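Local atomic coordinates of Lin1944 protein (Listeria innocua, PDB entry 3D7L), a protein that probably acts as an oxidoreductase of the short-chain dehydrogenase/reductase family, although its substrate and exact reaction are unknown. Residues V39-T44 against K50-Q55; I62-G67 against G91-L96; E24-V29 against A185-V190. One frame throughout, in Å; residues are numbered along the deposited sequence.

Interaction 1. Residues V39-T44 against K50-Q55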
loop_
_atom_site.group_PDB
_atom_site.type_symbol
_atom_site.label_atom_id
_atom_site.label_comp_id
_atom_site.label_asym_id
_atom_site.label_seq_id
_atom_site.Cartn_x
_atom_site.Cartn_y
_atom_site.Cartn_z
ATOM N N VAL D 39 -16.564 -6.889 22.017
ATOM C CA VAL D 39 -17.360 -6.194 21.016
ATOM C C VAL D 39 -17.005 -6.883 19.716
ATOM O O VAL D 39 -15.898 -7.423 19.595
ATOM C CB VAL D 39 -17.055 -4.657 20.995
ATOM C CG1 VAL D 39 -18.053 -3.915 20.138
ATOM C CG2 VAL D 39 -17.173 -4.060 22.405
ATOM N N THR D 40 -17.927 -6.930 18.761
ATOM C CA THR D 40 -17.595 -7.524 17.463
ATOM C C THR D 40 -17.560 -6.469 16.358
ATOM O O THR D 40 -18.119 -5.389 16.507
ATOM C CB THR D 40 -18.501 -8.721 17.060
ATOM O OG1 THR D 40 -19.873 -8.308 16.977
ATOM C CG2 THR D 40 -18.366 -9.871 18.064
ATOM N N VAL D 41 -16.884 -6.803 15.264
ATOM C CA VAL D 41 -16.658 -5.876 14.152
ATOM C C VAL D 41 -16.348 -6.678 12.874
ATOM O O VAL D 41 -15.626 -7.669 12.911
ATOM C CB VAL D 41 -15.547 -4.795 14.486
ATOM C CG1 VAL D 41 -14.161 -5.423 14.689
ATOM C CG2 VAL D 41 -15.497 -3.667 13.422
ATOM N N ASP D 42 -16.990 -6.287 11.778
ATOM C CA ASP D 42 -16.581 -6.688 10.432
ATOM C C ASP D 42 -15.828 -5.491 9.864
ATOM O O ASP D 42 -16.453 -4.473 9.507
ATOM C CB ASP D 42 -17.791 -7.018 9.547
ATOM C CG ASP D 42 -17.392 -7.414 8.133
ATOM O OD1 ASP D 42 -16.208 -7.245 7.768
ATOM O OD2 ASP D 42 -18.264 -7.885 7.374
ATOM N N ILE D 43 -14.494 -5.614 9.789
ATOM C CA ILE D 43 -13.641 -4.501 9.389
ATOM C C ILE D 43 -13.786 -4.186 7.908
ATOM O O ILE D 43 -13.307 -3.126 7.471
ATOM C CB ILE D 43 -12.126 -4.726 9.715
ATOM C CG1 ILE D 43 -11.525 -5.826 8.822
ATOM C CG2 ILE D 43 -11.903 -4.941 11.236
ATOM C CD1 ILE D 43 -9.997 -6.070 8.994
ATOM N N THR D 44 -14.376 -5.101 7.138
ATOM C CA THR D 44 -14.678 -4.818 5.711
ATOM C C THR D 44 -15.931 -3.949 5.535
ATOM O O THR D 44 -16.241 -3.501 4.417
ATOM C CB THR D 44 -14.838 -6.078 4.838
ATOM O OG1 THR D 44 -16.113 -6.661 5.081
ATOM C CG2 THR D 44 -13.734 -7.108 5.096
ATOM N N LYS D 50 -18.053 1.702 12.645
ATOM C CA LYS D 50 -18.627 2.834 13.372
ATOM C C LYS D 50 -19.441 2.369 14.564
ATOM O O LYS D 50 -19.331 2.967 15.647
ATOM C CB LYS D 50 -19.468 3.720 12.467
ATOM C CG LYS D 50 -18.735 4.072 11.214
ATOM C CD LYS D 50 -18.996 5.474 10.785
ATOM C CE LYS D 50 -20.151 5.564 9.821
ATOM N NZ LYS D 50 -19.725 6.416 8.652
ATOM N N LYS D 51 -20.229 1.307 14.378
ATOM C CA LYS D 51 -21.005 0.747 15.493
ATOM C C LYS D 51 -20.087 0.267 16.619
ATOM O O LYS D 51 -20.346 0.534 17.797
ATOM C CB LYS D 51 -21.898 -0.408 15.035
ATOM C CG LYS D 51 -23.366 -0.257 15.404
ATOM C CD LYS D 51 -23.652 -0.455 16.896
ATOM C CE LYS D 51 -25.044 0.081 17.247
ATOM N NZ LYS D 51 -26.206 -0.785 16.784
HETATM N N MSE D 52 -19.018 -0.440 16.253
HETATM C CA MSE D 52 -18.046 -0.895 17.242
HETATM C C MSE D 52 -17.548 0.269 18.090
HETATM O O MSE D 52 -17.572 0.194 19.312
HETATM C CB MSE D 52 -16.881 -1.649 16.597
HETATM C CG MSE D 52 -15.793 -2.048 17.617
HETATM SE SE MSE D 52 -14.107 -2.485 16.836
HETATM C CE MSE D 52 -13.621 -0.777 16.086
ATOM N N TYR D 53 -17.132 1.350 17.439
ATOM C CA TYR D 53 -16.598 2.514 18.152
ATOM C C TYR D 53 -17.626 3.252 19.039
ATOM O O TYR D 53 -17.250 3.801 20.086
ATOM C CB TYR D 53 -15.918 3.491 17.177
ATOM C CG TYR D 53 -14.529 3.074 16.720
ATOM C CD1 TYR D 53 -13.550 2.658 17.645
ATOM C CD2 TYR D 53 -14.182 3.110 15.361
ATOM C CE1 TYR D 53 -12.264 2.277 17.212
ATOM C CE2 TYR D 53 -12.911 2.732 14.930
ATOM C CZ TYR D 53 -11.957 2.326 15.856
ATOM O OH TYR D 53 -10.698 1.964 15.398
ATOM N N GLU D 54 -18.898 3.273 18.624
ATOM C CA GLU D 54 -19.990 3.786 19.478
ATOM C C GLU D 54 -20.147 2.916 20.724
ATOM O O GLU D 54 -20.257 3.433 21.840
ATOM C CB GLU D 54 -21.344 3.801 18.753
ATOM C CG GLU D 54 -21.450 4.683 17.516
ATOM C CD GLU D 54 -22.757 4.432 16.726
ATOM O OE1 GLU D 54 -22.737 4.452 15.458
ATOM O OE2 GLU D 54 -23.802 4.192 17.377
ATOM N N GLN D 55 -20.159 1.597 20.522
ATOM C CA GLN D 55 -20.216 0.662 21.629
ATOM C C GLN D 55 -19.055 0.871 22.610
ATOM O O GLN D 55 -19.279 0.978 23.803
ATOM C CB GLN D 55 -20.285 -0.794 21.130
ATOM C CG GLN D 55 -21.704 -1.246 20.688
ATOM C CD GLN D 55 -21.769 -2.669 20.056
ATOM O OE1 GLN D 55 -22.726 -3.418 20.292
ATOM N NE2 GLN D 55 -20.770 -3.022 19.242
#
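Val41 and Met52, the latter present as selenomethionine, carry this contact, their side chains meeting at a slant. Their CA atoms lie 6.0 Å apart, the shortest such separation between the two segments. The selenium does most of the touching: Met52 SE lies 3.6 Å from Val41 CB and just as near its CG1. With CG1 between the backbone N and the carbonyl carbon (chi1 65°), both methyls of Val41 stay within reach of the selenium, CG1 the nearer. On Met52, a bend at chi3 (65°) turns CE back over the centre of the Tyr53 ring, 3.4 Å above its plane. Two residues earlier, Val39 CG1 packs 3.9 Å from Met52 CG, again at a slant, while Val39 and Gln55 run past one another in opposite senses. The 3.0 Å between Val39 CG1 and Gln55 NE2 is too short for such a pair, so the placing of that amide is doubtful. Beyond the touching residues the chain folds into an Asx turn, with Asp42 OD1 taking both Thr44 N (2.9 Å) and Thr44 OG1 (2.8 Å) from the same face of the carboxylate. Ser48 OG, early in the following helix, bonds to Asp42 N. Apolar packing of a short outer parallel strand and the residue just after it against the following helix is characteristic of the beta-alpha units of a Rossmann fold.

Interaction 2. Residues I62-G67 against G91-L96; sequences IVSATG and GGQINL
Ser64 closes the extended strand 62-64 opposite helix 91-96, where Gln93 and Leu96 stand three residues apart and so present neighbouring side chains to it, while the chain beyond turns through Thr66 to Gly67, whose phi is positive. The polar link is short: Ser64 OG donates to Gln93 OE1 at 2.6 Å. The hydroxyl approaches at a C=O...donor angle of 117° and tilted only 16° from the carbonyl plane. With chi1 at 166°, OG stands anti to the backbone N of Ser64 and reaches across to the helix. The other half of the amide is also engaged, because Gln93 NE2 bonds to Thr113 O and Lys89 O; these bonds fix which end of the amide is oxygen and restrain its rotation. This is the strand-to-helix packing of a Rossmann fold in the short-chain dehydrogenase/reductase family, whose classical members carry an Asn-Asn-Ala-Gly motif at about the place of 64-67. Thr66 O lies 3.5 Å from Gln93 CD but 3.9 Å from NE2, and makes no hydrogen bond to the amide. Beside the polar pair, Leu96 CD1 packs 3.9 Å from Ser64 CB, giving the buried serine an apolar neighbour on the helix; Leu96 also touches Ile49 and Met52 of helix 46-56. Ile94 and Asn95 of the same helix pack on Asn82 and Pro79 of the second subunit.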
loop_
_atom_site.group_PDB
_atom_site.type_symbol
_atom_site.label_atom_id
_atom_site.label_comp_id
_atom_site.label_asym_id
_atom_site.label_seq_id
_atom_site.Cartn_x
_atom_site.Cartn_y
_atom_site.Cartn_z
ATOM N N ILE D 62 -5.721 1.845 20.355
ATOM C CA ILE D 62 -6.420 0.971 19.434
ATOM C C ILE D 62 -5.317 0.202 18.709
ATOM O O ILE D 62 -4.402 0.797 18.109
ATOM C CB ILE D 62 -7.299 1.757 18.426
ATOM C CG1 ILE D 62 -8.448 2.487 19.150
ATOM C CG2 ILE D 62 -7.826 0.815 17.314
ATOM C CD1 ILE D 62 -9.189 3.482 18.276
ATOM N N VAL D 63 -5.416 -1.118 18.813
ATOM C CA VAL D 63 -4.429 -2.057 18.355
ATOM C C VAL D 63 -5.115 -2.997 17.388
ATOM O O VAL D 63 -6.061 -3.678 17.735
ATOM C CB VAL D 63 -3.875 -2.913 19.490
ATOM C CG1 VAL D 63 -2.826 -3.867 18.957
ATOM C CG2 VAL D 63 -3.303 -2.050 20.626
ATOM N N SER D 64 -4.592 -3.056 16.176
ATOM C CA SER D 64 -5.114 -3.955 15.167
ATOM C C SER D 64 -4.091 -5.048 14.941
ATOM O O SER D 64 -2.974 -4.764 14.471
ATOM C CB SER D 64 -5.357 -3.193 13.864
ATOM O OG SER D 64 -5.569 -4.085 12.771
ATOM N N ALA D 65 -4.461 -6.275 15.312
ATOM C CA ALA D 65 -3.698 -7.466 14.951
ATOM C C ALA D 65 -4.588 -8.342 14.050
ATOM O O ALA D 65 -4.762 -9.545 14.273
ATOM C CB ALA D 65 -3.272 -8.199 16.198
ATOM N N THR D 66 -5.181 -7.703 13.047
ATOM C CA THR D 66 -6.249 -8.297 12.249
ATOM C C THR D 66 -6.055 -7.920 10.784
ATOM O O THR D 66 -5.183 -7.125 10.462
ATOM C CB THR D 66 -7.657 -7.820 12.739
ATOM O OG1 THR D 66 -8.658 -8.729 12.269
ATOM C CG2 THR D 66 -7.986 -6.373 12.271
ATOM N N GLY D 67 -6.877 -8.482 9.911
ATOM C CA GLY D 67 -6.843 -8.125 8.495
ATOM C C GLY D 67 -6.329 -9.279 7.675
ATOM O O GLY D 67 -5.300 -9.854 7.991
ATOM N N GLY D 91 -7.604 -1.989 3.552
ATOM C CA GLY D 91 -8.631 -0.966 3.738
ATOM C C GLY D 91 -9.305 -1.081 5.078
ATOM O O GLY D 91 -9.706 -0.083 5.632
ATOM N N GLY D 92 -9.448 -2.310 5.579
ATOM C CA GLY D 92 -10.028 -2.566 6.879
ATOM C C GLY D 92 -9.207 -1.947 7.988
ATOM O O GLY D 92 -9.762 -1.226 8.820
ATOM N N GLN D 93 -7.884 -2.169 7.988
ATOM C CA GLN D 93 -7.027 -1.578 9.026
ATOM C C GLN D 93 -6.956 -0.045 8.921
ATOM O O GLN D 93 -6.941 0.660 9.939
ATOM C CB GLN D 93 -5.619 -2.161 8.994
ATOM C CG GLN D 93 -5.498 -3.605 9.389
ATOM C CD GLN D 93 -4.048 -3.938 9.759
ATOM O OE1 GLN D 93 -3.687 -3.933 10.940
ATOM N NE2 GLN D 93 -3.209 -4.205 8.743
ATOM N N ILE D 94 -6.943 0.472 7.704
ATOM C CA ILE D 94 -6.869 1.922 7.529
ATOM C C ILE D 94 -8.153 2.605 7.990
ATOM O O ILE D 94 -8.105 3.632 8.698
ATOM C CB ILE D 94 -6.377 2.315 6.101
ATOM C CG1 ILE D 94 -4.852 2.014 6.011
ATOM C CG2 ILE D 94 -6.644 3.795 5.814
ATOM C CD1 ILE D 94 -4.253 2.007 4.648
ATOM N N ASN D 95 -9.286 1.989 7.661
ATOM C CA ASN D 95 -10.590 2.464 8.109
ATOM C C ASN D 95 -10.723 2.462 9.615
ATOM O O ASN D 95 -11.344 3.368 10.178
ATOM C CB ASN D 95 -11.735 1.713 7.405
ATOM C CG ASN D 95 -11.885 2.144 5.933
ATOM O OD1 ASN D 95 -11.270 3.111 5.517
ATOM N ND2 ASN D 95 -12.680 1.416 5.159
ATOM N N LEU D 96 -10.104 1.498 10.297
ATOM C CA LEU D 96 -10.103 1.569 11.768
ATOM C C LEU D 96 -9.449 2.857 12.262
ATOM O O LEU D 96 -9.811 3.375 13.320
ATOM C CB LEU D 96 -9.417 0.366 12.408
ATOM C CG LEU D 96 -9.965 -1.035 12.189
ATOM C CD1 LEU D 96 -8.935 -1.989 12.759
ATOM C CD2 LEU D 96 -11.372 -1.285 12.801
#

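Interaction 3. Residues E24-V29 against A185-V190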
loop_
_atom_site.group_PDB
_atom_site.type_symbol
_atom_site.label_atom_id
_atom_site.label_comp_id
_atom_site.label_asym_id
_atom_site.label_seq_id
_atom_site.Cartn_x
_atom_site.Cartn_y
_atom_site.Cartn_z
ATOM N N GLU D 24 -2.513 -7.124 28.697
ATOM C CA GLU D 24 -3.352 -7.444 29.849
ATOM C C GLU D 24 -2.728 -7.101 31.204
ATOM O O GLU D 24 -3.440 -6.710 32.124
ATOM C CB GLU D 24 -3.588 -8.946 29.910
ATOM C CG GLU D 24 -4.759 -9.425 29.181
ATOM C CD GLU D 24 -5.041 -10.865 29.503
ATOM O OE1 GLU D 24 -6.224 -11.142 29.751
ATOM O OE2 GLU D 24 -4.100 -11.703 29.538
ATOM N N LYS D 25 -1.422 -7.331 31.328
ATOM C CA LYS D 25 -0.697 -7.157 32.586
ATOM C C LYS D 25 -0.666 -5.690 33.014
ATOM O O LYS D 25 -0.481 -5.385 34.196
ATOM C CB LYS D 25 0.757 -7.612 32.436
ATOM C CG LYS D 25 0.995 -8.917 31.717
ATOM C CD LYS D 25 0.945 -10.086 32.656
ATOM C CE LYS D 25 2.124 -11.008 32.395
ATOM N NZ LYS D 25 1.881 -11.839 31.210
ATOM N N LYS D 26 -0.822 -4.798 32.034
ATOM C CA LYS D 26 -0.601 -3.360 32.221
ATOM C C LYS D 26 -1.832 -2.473 31.974
ATOM O O LYS D 26 -1.764 -1.269 32.219
ATOM C CB LYS D 26 0.510 -2.869 31.278
ATOM C CG LYS D 26 1.721 -3.773 31.129
ATOM C CD LYS D 26 2.929 -2.991 30.644
ATOM C CE LYS D 26 4.166 -3.425 31.409
ATOM N NZ LYS D 26 5.336 -2.697 30.912
ATOM N N ALA D 27 -2.923 -3.055 31.461
ATOM C CA ALA D 27 -4.108 -2.292 31.033
ATOM C C ALA D 27 -5.386 -3.136 31.005
ATOM O O ALA D 27 -5.334 -4.370 30.934
ATOM C CB ALA D 27 -3.877 -1.715 29.646
ATOM N N GLU D 28 -6.526 -2.457 31.031
ATOM C CA GLU D 28 -7.793 -3.068 30.648
ATOM C C GLU D 28 -7.810 -3.301 29.137
ATOM O O GLU D 28 -7.671 -2.355 28.364
ATOM C CB GLU D 28 -8.976 -2.168 31.036
ATOM C CG GLU D 28 -10.374 -2.741 30.666
ATOM C CD GLU D 28 -11.542 -1.799 31.035
ATOM O OE1 GLU D 28 -11.289 -0.599 31.300
ATOM O OE2 GLU D 28 -12.719 -2.254 31.057
ATOM N N VAL D 29 -7.963 -4.555 28.717
ATOM C CA VAL D 29 -8.064 -4.867 27.285
ATOM C C VAL D 29 -9.510 -5.233 26.952
ATOM O O VAL D 29 -10.075 -6.169 27.520
ATOM C CB VAL D 29 -7.140 -6.034 26.849
ATOM C CG1 VAL D 29 -7.246 -6.293 25.310
ATOM C CG2 VAL D 29 -5.711 -5.779 27.250
ATOM N N ALA D 185 6.892 -5.547 20.660
ATOM C CA ALA D 185 6.812 -4.412 19.734
ATOM C C ALA D 185 5.485 -3.656 19.819
ATOM O O ALA D 185 5.452 -2.398 19.737
ATOM C CB ALA D 185 7.063 -4.894 18.291
ATOM N N PHE D 186 4.392 -4.414 19.936
ATOM C CA PHE D 186 3.081 -3.833 20.210
ATOM C C PHE D 186 3.069 -3.107 21.556
ATOM O O PHE D 186 2.579 -1.981 21.635
ATOM C CB PHE D 186 1.991 -4.906 20.191
ATOM C CG PHE D 186 1.580 -5.339 18.806
ATOM C CD1 PHE D 186 0.546 -4.692 18.142
ATOM C CD2 PHE D 186 2.209 -6.416 18.189
ATOM C CE1 PHE D 186 0.153 -5.106 16.851
ATOM C CE2 PHE D 186 1.813 -6.841 16.934
ATOM C CZ PHE D 186 0.788 -6.168 16.262
ATOM N N GLU D 187 3.612 -3.740 22.600
ATOM C CA GLU D 187 3.765 -3.068 23.898
ATOM C C GLU D 187 4.624 -1.791 23.772
ATOM O O GLU D 187 4.307 -0.776 24.376
ATOM C CB GLU D 187 4.331 -4.004 24.962
ATOM C CG GLU D 187 4.619 -3.308 26.290
ATOM C CD GLU D 187 5.164 -4.235 27.379
ATOM O OE1 GLU D 187 5.187 -5.460 27.199
ATOM O OE2 GLU D 187 5.559 -3.740 28.441
ATOM N N LYS D 188 5.710 -1.860 22.992
ATOM C CA LYS D 188 6.555 -0.714 22.706
ATOM C C LYS D 188 5.722 0.400 22.066
ATOM O O LYS D 188 5.809 1.549 22.493
ATOM C CB LYS D 188 7.729 -1.130 21.797
ATOM C CG LYS D 188 8.692 -0.017 21.471
ATOM C CD LYS D 188 9.821 -0.501 20.555
ATOM C CE LYS D 188 10.699 0.669 20.122
ATOM N NZ LYS D 188 11.424 1.340 21.227
ATOM N N SER D 189 4.892 0.056 21.072
ATOM C CA SER D 189 4.019 1.051 20.440
ATOM C C SER D 189 3.003 1.658 21.411
ATOM O O SER D 189 2.864 2.869 21.451
ATOM C CB SER D 189 3.308 0.492 19.206
ATOM O OG SER D 189 2.556 1.512 18.615
ATOM N N VAL D 190 2.335 0.844 22.222
ATOM C CA VAL D 190 1.314 1.364 23.130
ATOM C C VAL D 190 1.899 2.182 24.289
ATOM O O VAL D 190 1.380 3.253 24.634
ATOM C CB VAL D 190 0.394 0.216 23.664
ATOM C CG1 VAL D 190 -0.573 0.701 24.798
ATOM C CG2 VAL D 190 -0.381 -0.416 22.524
#
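Lys26 and Glu187 are the one touching pair between the turn ahead of strand 28-33 and helix 185-190, and their union buries just 77 Å². The CA atoms of the two stay 9.4 Å apart, so the side chains alone bridge the gap. Ala185 opens the segment and packs on Tyr199 and Val201 of strand 198-201; Phe186 follows, facing inward onto Leu15 and Val19 of helix 14-23. Glu187 comes next, directed toward 24-29: its CG is anti to the backbone N (chi1 175°) and the chain continues extended, putting the carboxylate well out from the helix. Lys26 NZ bonds to Glu187 OE2 at 2.7 Å, a salt bridge in which the ammonium meets the oxygen nearly head-on to the C-O bond. The two side chains cross at about a right angle, and a bend at chi3 of Lys26 (138°) leaves its CE 3.3 Å from Glu187 OE2. Glu187 OE1 also pairs with Arg22 NE, and cations on both oxygens would be expected to favour the charged form. Lys26 also makes a cation-pi contact with Phe191. Ser189 OG bonds to Thr111 OG1 and Asn153 ND2, and Val190 turns back to the sheet to pack on Ile6. A surface salt bridge thus ties the helix 14-23 to strand 28-33 connection to a late helix lying over the same face of a Rossmann-type parallel sheet.

Overall arrangement
All three contacts reach one parallel sheet, of strand order 3-2-1-4-5-6-7. Interactions 1 and 2 follow in series along the chain, both nested inside the loop closed by interaction 3. The centres of 1 and 2 lie about 11 Å apart and the contacts touch, Tyr53 OH probably bonding to Leu96 O at 2.7 Å, so helices 46-56 and 79-100 pack on one face. Interaction 3, its centre about 17 Å from that of 2 and about 21 Å from that of 1, which it does not touch, belongs to the other face: on strand 59-64, Val63 points to Phe186 and Val190 while Ser64 points to helix 79-100. The chain thus forms a Rossmann alpha/beta/alpha sandwich.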